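Local coordinates for glutathione S-transferase family protein (Pseudomonas putida, PDB 3LXZ) that binds glutathione and probably conjugates its reduced form to a wide range of hydrophobic electrophiles, at residues K95-Y100 against A135-N140; L19-K24 against D68-T73; L121-A126 against K171-I176. All coordinates share one frame; numbering follows the deposited sequence.

Interaction 1: residues K95-Y100 against A135-N140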
ATOM      1  N   LYS A  95       4.859   1.264  -4.803  1.00 14.34           N
ATOM      2  CA  LYS A  95       4.079   1.661  -3.616  1.00 15.13           C
ATOM      3  C   LYS A  95       3.784   3.161  -3.596  1.00 14.78           C
ATOM      4  O   LYS A  95       2.657   3.585  -3.232  1.00 15.55           O
ATOM      5  CB  LYS A  95       4.814   1.319  -2.319  1.00 15.00           C
ATOM      6  CG  LYS A  95       3.906   1.369  -1.089  1.00 15.73           C
ATOM      7  CD  LYS A  95       4.612   0.891   0.151  1.00 20.27           C
ATOM      8  CE  LYS A  95       3.667   1.013   1.416  1.00 20.12           C
ATOM      9  NZ  LYS A  95       2.815  -0.200   1.491  1.00 24.68           N
ATOM     10  N   GLU A  96       4.782   3.961  -3.936  1.00 14.97           N
ATOM     11  CA  GLU A  96       4.589   5.411  -3.950  1.00 15.15           C
ATOM     12  C   GLU A  96       3.542   5.820  -4.974  1.00 15.35           C
ATOM     13  O   GLU A  96       2.741   6.725  -4.737  1.00 15.73           O
ATOM     14  CB  GLU A  96       5.895   6.171  -4.221  1.00 15.06           C
ATOM     15  CG  GLU A  96       6.830   6.101  -3.028  1.00 16.74           C
ATOM     16  CD  GLU A  96       8.287   6.439  -3.295  1.00 20.87           C
ATOM     17  OE1 GLU A  96       8.792   6.506  -4.471  1.00 20.62           O
ATOM     18  OE2 GLU A  96       8.941   6.636  -2.252  1.00 22.28           O
ATOM     19  N   ILE A  97       3.580   5.203  -6.146  1.00 15.12           N
ATOM     20  CA  ILE A  97       2.615   5.563  -7.168  1.00 15.16           C
ATOM     21  C   ILE A  97       1.218   5.174  -6.698  1.00 14.50           C
ATOM     22  O   ILE A  97       0.278   5.957  -6.788  1.00 14.78           O
ATOM     23  CB  ILE A  97       2.960   4.967  -8.552  1.00 14.56           C
ATOM     24  CG1 ILE A  97       4.258   5.558  -9.077  1.00 14.45           C
ATOM     25  CG2 ILE A  97       1.845   5.295  -9.529  1.00 15.60           C
ATOM     26  CD1 ILE A  97       4.909   4.659 -10.189  1.00 18.13           C
ATOM     27  N   GLU A  98       1.095   3.979  -6.143  1.00 15.29           N
ATOM     28  CA  GLU A  98      -0.181   3.527  -5.610  1.00 15.88           C
ATOM     29  C   GLU A  98      -0.721   4.447  -4.518  1.00 15.59           C
ATOM     30  O   GLU A  98      -1.821   4.948  -4.658  1.00 15.28           O
ATOM     31  CB  GLU A  98      -0.105   2.067  -5.119  1.00 15.31           C
ATOM     32  CG  GLU A  98      -1.432   1.527  -4.552  1.00 16.71           C
ATOM     33  CD  GLU A  98      -1.342   0.064  -4.156  1.00 21.36           C
ATOM     34  OE1 GLU A  98      -0.343  -0.610  -4.525  1.00 19.42           O
ATOM     35  OE2 GLU A  98      -2.275  -0.412  -3.457  1.00 23.49           O
ATOM     36  N   LEU A  99       0.044   4.667  -3.442  1.00 14.78           N
ATOM     37  CA  LEU A  99      -0.518   5.355  -2.282  1.00 14.87           C
ATOM     38  C   LEU A  99      -0.590   6.861  -2.521  1.00 14.35           C
ATOM     39  O   LEU A  99      -1.437   7.532  -1.933  1.00 14.40           O
ATOM     40  CB  LEU A  99       0.373   5.129  -1.044  1.00 15.64           C
ATOM     41  CG  LEU A  99       0.081   3.885  -0.188  1.00 20.21           C
ATOM     42  CD1 LEU A  99       0.133   2.670  -1.010  1.00 25.50           C
ATOM     43  CD2 LEU A  99       1.009   3.761   1.036  1.00 22.58           C
ATOM     44  N   TYR A 100       0.297   7.395  -3.352  1.00 13.54           N
ATOM     45  CA  TYR A 100       0.422   8.857  -3.397  1.00 13.72           C
ATOM     46  C   TYR A 100      -0.032   9.465  -4.693  1.00 13.73           C
ATOM     47  O   TYR A 100      -0.116  10.712  -4.804  1.00 15.08           O
ATOM     48  CB  TYR A 100       1.848   9.337  -3.034  1.00 13.30           C
ATOM     49  CG  TYR A 100       2.330   8.689  -1.761  1.00 14.21           C
ATOM     50  CD1 TYR A 100       1.551   8.742  -0.604  1.00 13.68           C
ATOM     51  CD2 TYR A 100       3.511   7.974  -1.745  1.00 14.85           C
ATOM     52  CE1 TYR A 100       1.962   8.094   0.578  1.00 16.15           C
ATOM     53  CE2 TYR A 100       3.945   7.331  -0.595  1.00 16.12           C
ATOM     54  CZ  TYR A 100       3.160   7.392   0.563  1.00 15.73           C
ATOM     55  OH  TYR A 100       3.625   6.744   1.682  1.00 18.19           O
ATOM     56  N   ALA A 135       5.439  15.042  -7.125  1.00 17.15           N
ATOM     57  CA  ALA A 135       6.763  15.535  -6.685  1.00 17.30           C
ATOM     58  C   ALA A 135       7.665  14.378  -6.259  1.00 16.52           C
ATOM     59  O   ALA A 135       8.840  14.331  -6.652  1.00 16.61           O
ATOM     60  CB  ALA A 135       6.630  16.558  -5.552  1.00 17.68           C
ATOM     61  N   THR A 136       7.099  13.455  -5.463  1.00 16.56           N
ATOM     62  CA  THR A 136       7.786  12.222  -5.023  1.00 15.65           C
ATOM     63  C   THR A 136       8.269  11.371  -6.187  1.00 15.81           C
ATOM     64  O   THR A 136       9.407  10.888  -6.219  1.00 14.57           O
ATOM     65  CB  THR A 136       6.881  11.412  -4.101  1.00 16.65           C
ATOM     66  OG1 THR A 136       6.634  12.146  -2.897  1.00 17.81           O
ATOM     67  CG2 THR A 136       7.472  10.010  -3.759  1.00 17.22           C
ATOM     68  N   LEU A 137       7.396  11.186  -7.165  1.00 15.67           N
ATOM     69  CA  LEU A 137       7.753  10.397  -8.349  1.00 16.37           C
ATOM     70  C   LEU A 137       8.895  11.039  -9.148  1.00 16.31           C
ATOM     71  O   LEU A 137       9.804  10.339  -9.647  1.00 16.37           O
ATOM     72  CB  LEU A 137       6.500  10.148  -9.224  1.00 15.30           C
ATOM     73  CG  LEU A 137       6.681   9.272 -10.464  1.00 17.18           C
ATOM     74  CD1 LEU A 137       7.276   7.910 -10.111  1.00 17.47           C
ATOM     75  CD2 LEU A 137       5.361   9.136 -11.268  1.00 15.50           C
ATOM     76  N   LYS A 138       8.877  12.358  -9.239  1.00 16.94           N
ATOM     77  CA  LYS A 138       9.907  13.064  -9.994  1.00 18.35           C
ATOM     78  C   LYS A 138      11.255  12.960  -9.306  1.00 19.25           C
ATOM     79  O   LYS A 138      12.283  12.775  -9.966  1.00 18.95           O
ATOM     80  CB  LYS A 138       9.553  14.542 -10.169  1.00 18.63           C
ATOM     81  CG  LYS A 138      10.572  15.286 -11.070  1.00 21.46           C
ATOM     82  CD  LYS A 138      10.471  16.796 -10.859  1.00 27.54           C
ATOM     83  CE  LYS A 138       9.093  17.205 -11.215  1.00 29.55           C
ATOM     84  NZ  LYS A 138       8.829  16.864 -12.637  1.00 32.79           N
ATOM     85  N   ARG A 139      11.227  13.068  -7.973  1.00 19.10           N
ATOM     86  CA  ARG A 139      12.424  13.030  -7.151  1.00 19.78           C
ATOM     87  C   ARG A 139      13.033  11.634  -7.095  1.00 19.97           C
ATOM     88  O   ARG A 139      14.263  11.482  -7.144  1.00 20.09           O
ATOM     89  CB  ARG A 139      12.030  13.570  -5.771  1.00 20.44           C
ATOM     90  CG  ARG A 139      12.901  13.382  -4.577  1.00 24.03           C
ATOM     91  CD  ARG A 139      12.163  13.937  -3.355  1.00 25.45           C
ATOM     92  NE  ARG A 139      11.656  15.300  -3.566  1.00 25.84           N
ATOM     93  CZ  ARG A 139      10.385  15.725  -3.423  1.00 23.70           C
ATOM     94  NH1 ARG A 139       9.398  14.927  -3.045  1.00 21.91           N
ATOM     95  NH2 ARG A 139      10.095  17.004  -3.660  1.00 24.16           N
ATOM     96  N   ASN A 140      12.183  10.618  -6.995  1.00 20.09           N
ATOM     97  CA  ASN A 140      12.648   9.247  -6.746  1.00 19.81           C
ATOM     98  C   ASN A 140      12.780   8.384  -7.982  1.00 19.59           C
ATOM     99  O   ASN A 140      13.576   7.440  -7.988  1.00 19.92           O
ATOM    100  CB  ASN A 140      11.739   8.566  -5.699  1.00 20.27           C
ATOM    101  CG  ASN A 140      12.394   7.379  -5.040  1.00 20.17           C
ATOM    102  OD1 ASN A 140      13.572   7.406  -4.737  1.00 21.61           O
ATOM    103  ND2 ASN A 140      11.633   6.341  -4.792  1.00 20.67           N
TER
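With chi1 at -72°, CG of Glu96 sits beside its own backbone N, and the rest of the chain runs out extended, carrying the carboxylate across to Asn140. CG of Asn140 in turn lies anti to the backbone N, which brings its amide back over the gap. ND2 of Asn140 donates to OE1 of Glu96 at 2.9 Å, meeting the oxygen on its syn side along a moderately bent N-H line (147°), while the carboxylate and amide planes stand 68° apart. Both ends of that amide are held: ND2 also donates to Glu92, and OD1 accepts from Lys89. Beside this bond, the methyl CG2 of Thr136 lies 3.7 Å from CD of Glu96, the two side chains crossing at about a right angle. Cut back to an alanine here, the side chain would probably open a gap beside this methyl and leave Asn140 ND2 with Glu92 but without its bond across the helix pair. One residue on, CG1 and CD1 of Ile97 both lie against CD1 of Leu137, CG1 at 4.0 Å. This is helix pairing in the GST C-terminal domain: the two segments run nearly antiparallel, their axes 10.0 Å apart. Ile97 also rests on Met158, Phe159 and Ser162 of helix 154-174, Leu137 on Phe143 and Val147 in a loop, and Pro46 of the second subunit packs on Glu96.

Interaction 2: residues L19-K24 against D68-T73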
ATOM      1  N   LEU A  19      -1.621  -6.834 -18.084  1.00 15.95           N
ATOM      2  CA  LEU A  19      -0.421  -6.529 -18.864  1.00 17.46           C
ATOM      3  C   LEU A  19       0.774  -7.382 -18.449  1.00 17.36           C
ATOM      4  O   LEU A  19       1.540  -7.821 -19.307  1.00 17.68           O
ATOM      5  CB  LEU A  19      -0.073  -5.047 -18.809  1.00 16.68           C
ATOM      6  CG  LEU A  19       1.056  -4.540 -19.714  1.00 18.80           C
ATOM      7  CD1 LEU A  19       0.837  -4.971 -21.182  1.00 18.00           C
ATOM      8  CD2 LEU A  19       1.109  -3.021 -19.585  1.00 16.74           C
ATOM      9  N   ALA A  20       0.934  -7.623 -17.131  1.00 17.36           N
ATOM     10  CA  ALA A  20       2.078  -8.398 -16.630  1.00 17.32           C
ATOM     11  C   ALA A  20       1.992  -9.813 -17.211  1.00 18.01           C
ATOM     12  O   ALA A  20       2.991 -10.342 -17.695  1.00 18.08           O
ATOM     13  CB  ALA A  20       2.065  -8.461 -15.082  1.00 17.11           C
ATOM     14  N   LEU A  21       0.789 -10.398 -17.168  1.00 18.68           N
ATOM     15  CA  LEU A  21       0.570 -11.763 -17.663  1.00 19.80           C
ATOM     16  C   LEU A  21       0.847 -11.816 -19.169  1.00 20.30           C
ATOM     17  O   LEU A  21       1.464 -12.764 -19.644  1.00 22.07           O
ATOM     18  CB  LEU A  21      -0.851 -12.251 -17.352  1.00 20.19           C
ATOM     19  CG  LEU A  21      -1.163 -12.474 -15.858  1.00 19.88           C
ATOM     20  CD1 LEU A  21      -2.644 -12.619 -15.605  1.00 22.53           C
ATOM     21  CD2 LEU A  21      -0.425 -13.681 -15.344  1.00 22.14           C
ATOM     22  N   LEU A  22       0.379 -10.809 -19.903  1.00 20.84           N
ATOM     23  CA  LEU A  22       0.581 -10.765 -21.374  1.00 21.36           C
ATOM     24  C   LEU A  22       2.066 -10.553 -21.724  1.00 21.53           C
ATOM     25  O   LEU A  22       2.595 -11.201 -22.641  1.00 20.90           O
ATOM     26  CB  LEU A  22      -0.306  -9.674 -21.984  1.00 21.18           C
ATOM     27  CG  LEU A  22      -1.793  -9.975 -22.160  1.00 22.31           C
ATOM     28  CD1 LEU A  22      -2.562  -8.699 -22.393  1.00 21.20           C
ATOM     29  CD2 LEU A  22      -2.055 -10.993 -23.300  1.00 26.22           C
ATOM     30  N   GLU A  23       2.741  -9.683 -20.964  1.00 21.77           N
ATOM     31  CA  GLU A  23       4.131  -9.350 -21.208  1.00 23.55           C
ATOM     32  C   GLU A  23       4.975 -10.601 -20.990  1.00 23.47           C
ATOM     33  O   GLU A  23       5.928 -10.889 -21.742  1.00 24.13           O
ATOM     34  CB  GLU A  23       4.572  -8.201 -20.290  1.00 23.90           C
ATOM     35  CG  GLU A  23       5.973  -7.629 -20.584  1.00 29.12           C
ATOM     36  CD  GLU A  23       6.116  -6.973 -21.977  1.00 32.02           C
ATOM     37  OE1 GLU A  23       5.182  -6.305 -22.447  1.00 32.38           O
ATOM     38  OE2 GLU A  23       7.190  -7.126 -22.593  1.00 35.12           O
ATOM     39  N   LYS A  24       4.570 -11.388 -19.998  1.00 22.63           N
ATOM     40  CA  LYS A  24       5.253 -12.614 -19.642  1.00 22.27           C
ATOM     41  C   LYS A  24       4.855 -13.841 -20.507  1.00 22.69           C
ATOM     42  O   LYS A  24       5.395 -14.926 -20.306  1.00 23.37           O
ATOM     43  CB  LYS A  24       5.045 -12.898 -18.139  1.00 22.04           C
ATOM     44  CG  LYS A  24       5.842 -11.974 -17.230  1.00 22.01           C
ATOM     45  CD  LYS A  24       5.563 -12.247 -15.735  1.00 22.37           C
ATOM     46  CE  LYS A  24       6.592 -13.184 -15.159  1.00 22.22           C
ATOM     47  NZ  LYS A  24       7.896 -12.480 -14.962  1.00 21.63           N
ATOM     48  N   ASP A  68       3.766  -9.627  -7.310  1.00 16.65           N
ATOM     49  CA  ASP A  68       4.907 -10.236  -6.649  1.00 16.98           C
ATOM     50  C   ASP A  68       4.851 -11.762  -6.693  1.00 17.91           C
ATOM     51  O   ASP A  68       5.888 -12.400  -6.946  1.00 19.42           O
ATOM     52  CB  ASP A  68       5.007  -9.783  -5.191  1.00 17.88           C
ATOM     53  CG  ASP A  68       5.745  -8.460  -5.019  1.00 20.52           C
ATOM     54  OD1 ASP A  68       6.418  -7.960  -5.966  1.00 21.85           O
ATOM     55  OD2 ASP A  68       5.637  -7.920  -3.892  1.00 22.01           O
ATOM     56  N   TYR A  69       3.665 -12.327  -6.448  1.00 18.60           N
ATOM     57  CA  TYR A  69       3.429 -13.764  -6.580  1.00 19.37           C
ATOM     58  C   TYR A  69       3.716 -14.228  -7.996  1.00 19.50           C
ATOM     59  O   TYR A  69       4.396 -15.220  -8.167  1.00 20.32           O
ATOM     60  CB  TYR A  69       1.993 -14.117  -6.210  1.00 19.55           C
ATOM     61  CG  TYR A  69       1.697 -15.597  -6.302  1.00 19.39           C
ATOM     62  CD1 TYR A  69       2.075 -16.477  -5.300  1.00 19.48           C
ATOM     63  CD2 TYR A  69       1.019 -16.108  -7.401  1.00 21.40           C
ATOM     64  CE1 TYR A  69       1.778 -17.854  -5.393  1.00 20.08           C
ATOM     65  CE2 TYR A  69       0.728 -17.474  -7.508  1.00 21.58           C
ATOM     66  CZ  TYR A  69       1.112 -18.331  -6.490  1.00 23.00           C
ATOM     67  OH  TYR A  69       0.810 -19.668  -6.590  1.00 25.93           O
ATOM     68  N   ILE A  70       3.233 -13.489  -8.998  1.00 19.99           N
ATOM     69  CA  ILE A  70       3.500 -13.857 -10.392  1.00 20.27           C
ATOM     70  C   ILE A  70       5.000 -13.892 -10.718  1.00 20.96           C
ATOM     71  O   ILE A  70       5.482 -14.861 -11.332  1.00 20.96           O
ATOM     72  CB  ILE A  70       2.696 -12.992 -11.371  1.00 19.68           C
ATOM     73  CG1 ILE A  70       1.214 -13.303 -11.267  1.00 20.83           C
ATOM     74  CG2 ILE A  70       3.103 -13.257 -12.834  1.00 19.52           C
ATOM     75  CD1 ILE A  70       0.328 -12.289 -12.022  1.00 21.79           C
ATOM     76  N   GLU A  71       5.744 -12.856 -10.316  1.00 20.63           N
ATOM     77  CA  GLU A  71       7.202 -12.830 -10.519  1.00 21.77           C
ATOM     78  C   GLU A  71       7.941 -14.067  -9.976  1.00 22.10           C
ATOM     79  O   GLU A  71       8.786 -14.663 -10.647  1.00 21.92           O
ATOM     80  CB  GLU A  71       7.828 -11.568  -9.918  1.00 22.04           C
ATOM     81  CG  GLU A  71       7.784 -10.337 -10.797  1.00 22.94           C
ATOM     82  CD  GLU A  71       8.106 -10.624 -12.277  1.00 21.81           C
ATOM     83  OE1 GLU A  71       7.133 -10.621 -13.042  1.00 22.45           O
ATOM     84  OE2 GLU A  71       9.292 -10.876 -12.657  1.00 21.12           O
ATOM     85  N   GLN A  72       7.589 -14.411  -8.737  1.00 21.70           N
ATOM     86  CA  GLN A  72       8.164 -15.469  -7.967  1.00 23.05           C
ATOM     87  C   GLN A  72       7.883 -16.851  -8.549  1.00 22.73           C
ATOM     88  O   GLN A  72       8.761 -17.712  -8.541  1.00 24.24           O
ATOM     89  CB  GLN A  72       7.512 -15.401  -6.590  1.00 23.27           C
ATOM     90  CG  GLN A  72       7.915 -16.475  -5.674  1.00 28.61           C
ATOM     91  CD  GLN A  72       8.831 -15.934  -4.669  1.00 36.36           C
ATOM     92  OE1 GLN A  72       8.440 -15.714  -3.504  1.00 37.65           O
ATOM     93  NE2 GLN A  72      10.065 -15.623  -5.111  1.00 37.73           N
ATOM     94  N   THR A  73       6.667 -17.058  -9.042  1.00 22.09           N
ATOM     95  CA  THR A  73       6.197 -18.405  -9.352  1.00 22.30           C
ATOM     96  C   THR A  73       6.148 -18.728 -10.841  1.00 22.84           C
ATOM     97  O   THR A  73       6.130 -19.902 -11.217  1.00 22.95           O
ATOM     98  CB  THR A  73       4.821 -18.717  -8.725  1.00 22.16           C
ATOM     99  OG1 THR A  73       3.814 -17.817  -9.226  1.00 21.94           O
ATOM    100  CG2 THR A  73       4.904 -18.660  -7.184  1.00 23.17           C
TER
HETATM  101  O   HOH W   1       9.085 -14.798 -13.260  1.00 35.98           O
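Leu21 and Ile70 meet between helices 12-23 and 63-73 of the thioredoxin-like N-terminal domain, the two helices that in this fold share one face of the sheet. Their side chains cross at about a right angle, and CD2 of Leu21 touches CD1 of Ile70 at 3.7 Å. Ile70 serves two partners with its two branches: CG1, beside the backbone N (chi1 -68°), carries CD1 to the leucine, whereas CG2, anti to that N, lies 3.9 Å from CD of Lys24. Lys24, just past the end of its helix, passes Ile70 obliquely with its methylenes against CG2, then bends at chi3 and chi4 to turn the ammonium to Glu71. That acid curls back at chi2 to receive it. NZ of Lys24 and OE1 of Glu71 form a salt bridge of 2.8 Å, the nitrogen approaching on the syn side but 29° out of the carboxylate plane. Lys77 O also accepts from this ammonium, and OE2 of Glu71 takes the backbone N-H of Leu79, so the loop after helix 63-73 helps fix both charged groups. A water completes the link: it accepts from Lys24 NZ at 3.1 Å and donates to the backbone O of Glu71 at 2.6 Å.

Interaction 3: residues L121-A126 against K171-I176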
ATOM      1  N   LEU A 121     -13.919  19.607   0.286  1.00 23.82           N
ATOM      2  CA  LEU A 121     -12.845  19.195   1.198  1.00 24.14           C
ATOM      3  C   LEU A 121     -12.037  18.019   0.592  1.00 23.45           C
ATOM      4  O   LEU A 121     -10.821  17.903   0.785  1.00 23.11           O
ATOM      5  CB  LEU A 121     -13.457  18.742   2.524  1.00 24.29           C
ATOM      6  CG  LEU A 121     -12.976  19.162   3.899  1.00 29.94           C
ATOM      7  CD1 LEU A 121     -13.343  20.639   4.142  1.00 32.47           C
ATOM      8  CD2 LEU A 121     -13.571  18.232   4.990  1.00 28.99           C
ATOM      9  N   ILE A 122     -12.738  17.141  -0.111  1.00 22.93           N
ATOM     10  CA  ILE A 122     -12.114  15.984  -0.739  1.00 23.18           C
ATOM     11  C   ILE A 122     -11.238  16.442  -1.916  1.00 22.87           C
ATOM     12  O   ILE A 122     -10.134  15.917  -2.126  1.00 23.03           O
ATOM     13  CB  ILE A 122     -13.182  14.945  -1.176  1.00 22.31           C
ATOM     14  CG1 ILE A 122     -13.763  14.237   0.053  1.00 23.92           C
ATOM     15  CG2 ILE A 122     -12.560  13.895  -2.147  1.00 22.92           C
ATOM     16  CD1 ILE A 122     -15.084  13.447  -0.200  1.00 29.02           C
ATOM     17  N   LYS A 123     -11.700  17.443  -2.654  1.00 23.67           N
ATOM     18  CA  LYS A 123     -10.921  17.995  -3.788  1.00 23.97           C
ATOM     19  C   LYS A 123      -9.623  18.664  -3.332  1.00 24.55           C
ATOM     20  O   LYS A 123      -8.535  18.418  -3.900  1.00 23.52           O
ATOM     21  CB  LYS A 123     -11.792  18.954  -4.633  1.00 25.40           C
ATOM     22  CG  LYS A 123     -12.803  18.206  -5.533  1.00 28.05           C
ATOM     23  CD  LYS A 123     -13.459  19.112  -6.580  1.00 31.65           C
ATOM     24  CE  LYS A 123     -14.778  19.701  -6.097  1.00 33.25           C
ATOM     25  NZ  LYS A 123     -15.764  19.839  -7.240  1.00 35.59           N
ATOM     26  N   GLU A 124      -9.737  19.492  -2.294  1.00 24.05           N
ATOM     27  CA  GLU A 124      -8.588  20.159  -1.682  1.00 24.70           C
ATOM     28  C   GLU A 124      -7.542  19.155  -1.266  1.00 23.54           C
ATOM     29  O   GLU A 124      -6.365  19.354  -1.534  1.00 21.84           O
ATOM     30  CB  GLU A 124      -8.998  20.974  -0.455  1.00 25.80           C
ATOM     31  CG  GLU A 124      -9.879  22.134  -0.799  1.00 31.62           C
ATOM     32  CD  GLU A 124     -10.447  22.905   0.408  1.00 38.97           C
ATOM     33  OE1 GLU A 124     -10.388  22.432   1.589  1.00 40.72           O
ATOM     34  OE2 GLU A 124     -10.961  24.011   0.135  1.00 42.28           O
ATOM     35  N   LYS A 125      -7.975  18.082  -0.603  1.00 23.42           N
ATOM     36  CA  LYS A 125      -7.044  17.096  -0.105  1.00 23.10           C
ATOM     37  C   LYS A 125      -6.401  16.354  -1.287  1.00 22.28           C
ATOM     38  O   LYS A 125      -5.195  16.129  -1.288  1.00 22.04           O
ATOM     39  CB  LYS A 125      -7.717  16.161   0.921  1.00 24.51           C
ATOM     40  CG  LYS A 125      -6.843  15.046   1.487  1.00 28.44           C
ATOM     41  CD  LYS A 125      -5.450  15.541   1.909  1.00 33.06           C
ATOM     42  CE  LYS A 125      -4.716  14.521   2.768  1.00 35.30           C
ATOM     43  NZ  LYS A 125      -5.029  14.691   4.193  1.00 35.75           N
ATOM     44  N   ALA A 126      -7.195  16.010  -2.299  1.00 20.63           N
ATOM     45  CA  ALA A 126      -6.654  15.361  -3.486  1.00 20.47           C
ATOM     46  C   ALA A 126      -5.627  16.211  -4.204  1.00 20.07           C
ATOM     47  O   ALA A 126      -4.598  15.706  -4.621  1.00 19.76           O
ATOM     48  CB  ALA A 126      -7.747  14.923  -4.443  1.00 20.02           C
ATOM     49  N   LYS A 171      -6.771  17.423 -15.000  1.00 26.57           N
ATOM     50  CA  LYS A 171      -7.323  18.344 -15.991  1.00 27.52           C
ATOM     51  C   LYS A 171      -8.810  18.614 -15.761  1.00 28.37           C
ATOM     52  O   LYS A 171      -9.223  19.776 -15.742  1.00 28.71           O
ATOM     53  CB  LYS A 171      -7.047  17.862 -17.410  1.00 27.07           C
ATOM     54  CG  LYS A 171      -5.550  17.898 -17.754  1.00 29.15           C
ATOM     55  CD  LYS A 171      -5.221  17.096 -19.014  1.00 31.51           C
ATOM     56  CE  LYS A 171      -5.671  17.791 -20.298  1.00 36.21           C
ATOM     57  NZ  LYS A 171      -5.216  17.014 -21.494  1.00 37.75           N
ATOM     58  N   LYS A 172      -9.605  17.569 -15.541  1.00 28.03           N
ATOM     59  CA  LYS A 172     -11.055  17.739 -15.467  1.00 29.22           C
ATOM     60  C   LYS A 172     -11.551  18.323 -14.145  1.00 28.83           C
ATOM     61  O   LYS A 172     -12.480  19.147 -14.136  1.00 29.10           O
ATOM     62  CB  LYS A 172     -11.790  16.419 -15.780  1.00 29.56           C
ATOM     63  CG  LYS A 172     -11.553  15.899 -17.203  1.00 34.07           C
ATOM     64  CD  LYS A 172     -12.096  14.475 -17.417  1.00 38.78           C
ATOM     65  CE  LYS A 172     -13.545  14.462 -17.956  1.00 41.74           C
ATOM     66  NZ  LYS A 172     -13.662  14.747 -19.433  1.00 45.16           N
ATOM     67  N   VAL A 173     -10.947  17.890 -13.035  1.00 28.48           N
ATOM     68  CA  VAL A 173     -11.422  18.249 -11.689  1.00 27.08           C
ATOM     69  C   VAL A 173     -10.617  19.390 -11.044  1.00 27.21           C
ATOM     70  O   VAL A 173     -11.180  20.263 -10.379  1.00 26.34           O
ATOM     71  CB  VAL A 173     -11.414  17.002 -10.737  1.00 27.39           C
ATOM     72  CG1 VAL A 173     -11.987  17.347  -9.352  1.00 27.12           C
ATOM     73  CG2 VAL A 173     -12.168  15.834 -11.354  1.00 25.91           C
ATOM     74  N   LEU A 174      -9.306  19.378 -11.213  1.00 26.86           N
ATOM     75  CA  LEU A 174      -8.470  20.256 -10.425  1.00 28.08           C
ATOM     76  C   LEU A 174      -7.905  21.447 -11.193  1.00 28.47           C
ATOM     77  O   LEU A 174      -7.288  22.327 -10.590  1.00 28.93           O
ATOM     78  CB  LEU A 174      -7.340  19.446  -9.790  1.00 27.68           C
ATOM     79  CG  LEU A 174      -7.786  18.273  -8.895  1.00 27.58           C
ATOM     80  CD1 LEU A 174      -6.573  17.584  -8.281  1.00 27.09           C
ATOM     81  CD2 LEU A 174      -8.711  18.753  -7.790  1.00 29.41           C
ATOM     82  N   ASN A 175      -8.091  21.450 -12.512  1.00 29.83           N
ATOM     83  CA  ASN A 175      -7.506  22.468 -13.409  1.00 30.32           C
ATOM     84  C   ASN A 175      -5.960  22.494 -13.378  1.00 30.12           C
ATOM     85  O   ASN A 175      -5.338  23.564 -13.400  1.00 30.08           O
ATOM     86  CB  ASN A 175      -8.094  23.867 -13.106  1.00 31.51           C
ATOM     87  CG  ASN A 175      -9.641  23.890 -13.125  1.00 34.61           C
ATOM     88  OD1 ASN A 175     -10.282  24.230 -12.123  1.00 39.80           O
ATOM     89  ND2 ASN A 175     -10.238  23.503 -14.261  1.00 36.33           N
ATOM     90  N   ILE A 176      -5.348  21.308 -13.322  1.00 29.02           N
ATOM     91  CA  ILE A 176      -3.880  21.159 -13.272  1.00 28.74           C
ATOM     92  C   ILE A 176      -3.483  20.019 -14.205  1.00 28.09           C
ATOM     93  O   ILE A 176      -4.051  18.933 -14.146  1.00 27.81           O
ATOM     94  CB  ILE A 176      -3.364  20.806 -11.847  1.00 29.07           C
ATOM     95  CG1 ILE A 176      -3.879  21.789 -10.790  1.00 29.54           C
ATOM     96  CG2 ILE A 176      -1.828  20.700 -11.809  1.00 28.87           C
ATOM     97  CD1 ILE A 176      -3.557  21.362  -9.337  1.00 30.45           C
TER
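Lys123 and Leu174 mark the closest backbone approach, their CA atoms 7.4 Å apart, where helix 120-140 passes a pi-type turn at 171-174 and the chain then leaves helical geometry at Asn175 with a positive phi of 61°. This is helix-to-helix packing at the periphery of the all-helical GST C-terminal domain, apolar across the segments and modest in area. Val173 supplies the tightest touch: its CG1, anti to the backbone N (chi1 -177°), lies 3.6 Å from CD of Lys123, and CG of the same lysine is 4.0 Å from that methyl. The two side chains cross obliquely, and the contacts of CG and CD make it the lysine's aliphatic stem that lies on the valine. Beyond CD the lysine bends at chi3 and chi4, and NZ forms a salt bridge with Glu111 of helix 109-114, a helix on which Val173 also packs. Leu174 spreads its two methyls over the backbone of helix 120-140 and also touches Leu130 farther along it, while its carbonyl O accepts a hydrogen bond from Arg127. Of the two methyls, CD2 of Leu174 comes to 3.9 Å from the backbone O of Lys123, and CD1 of Leu174 to 4.4 Å from the carbonyl C of Ala126.

How the interactions relate
From the N terminus, interaction 2 closes first, bringing helix 63-73 back to helix 12-23 across 43 residues that contain most of the sheet, and finishing before the others begin. The chain then enters helix 84-106, where interaction 1 opens; its loop closes on the far end of helix 120-140. Interaction 3 opens inside that loop, near the start of helix 120-140, and closes later at 171-176, so interactions 1 and 3 cross, with centres 18 Å apart. Together they tie helix 120-140 to helix 84-106 and to helix 154-174. Interactions 2 and 3 belong to different domains and lie on opposite sides of the chain's centre.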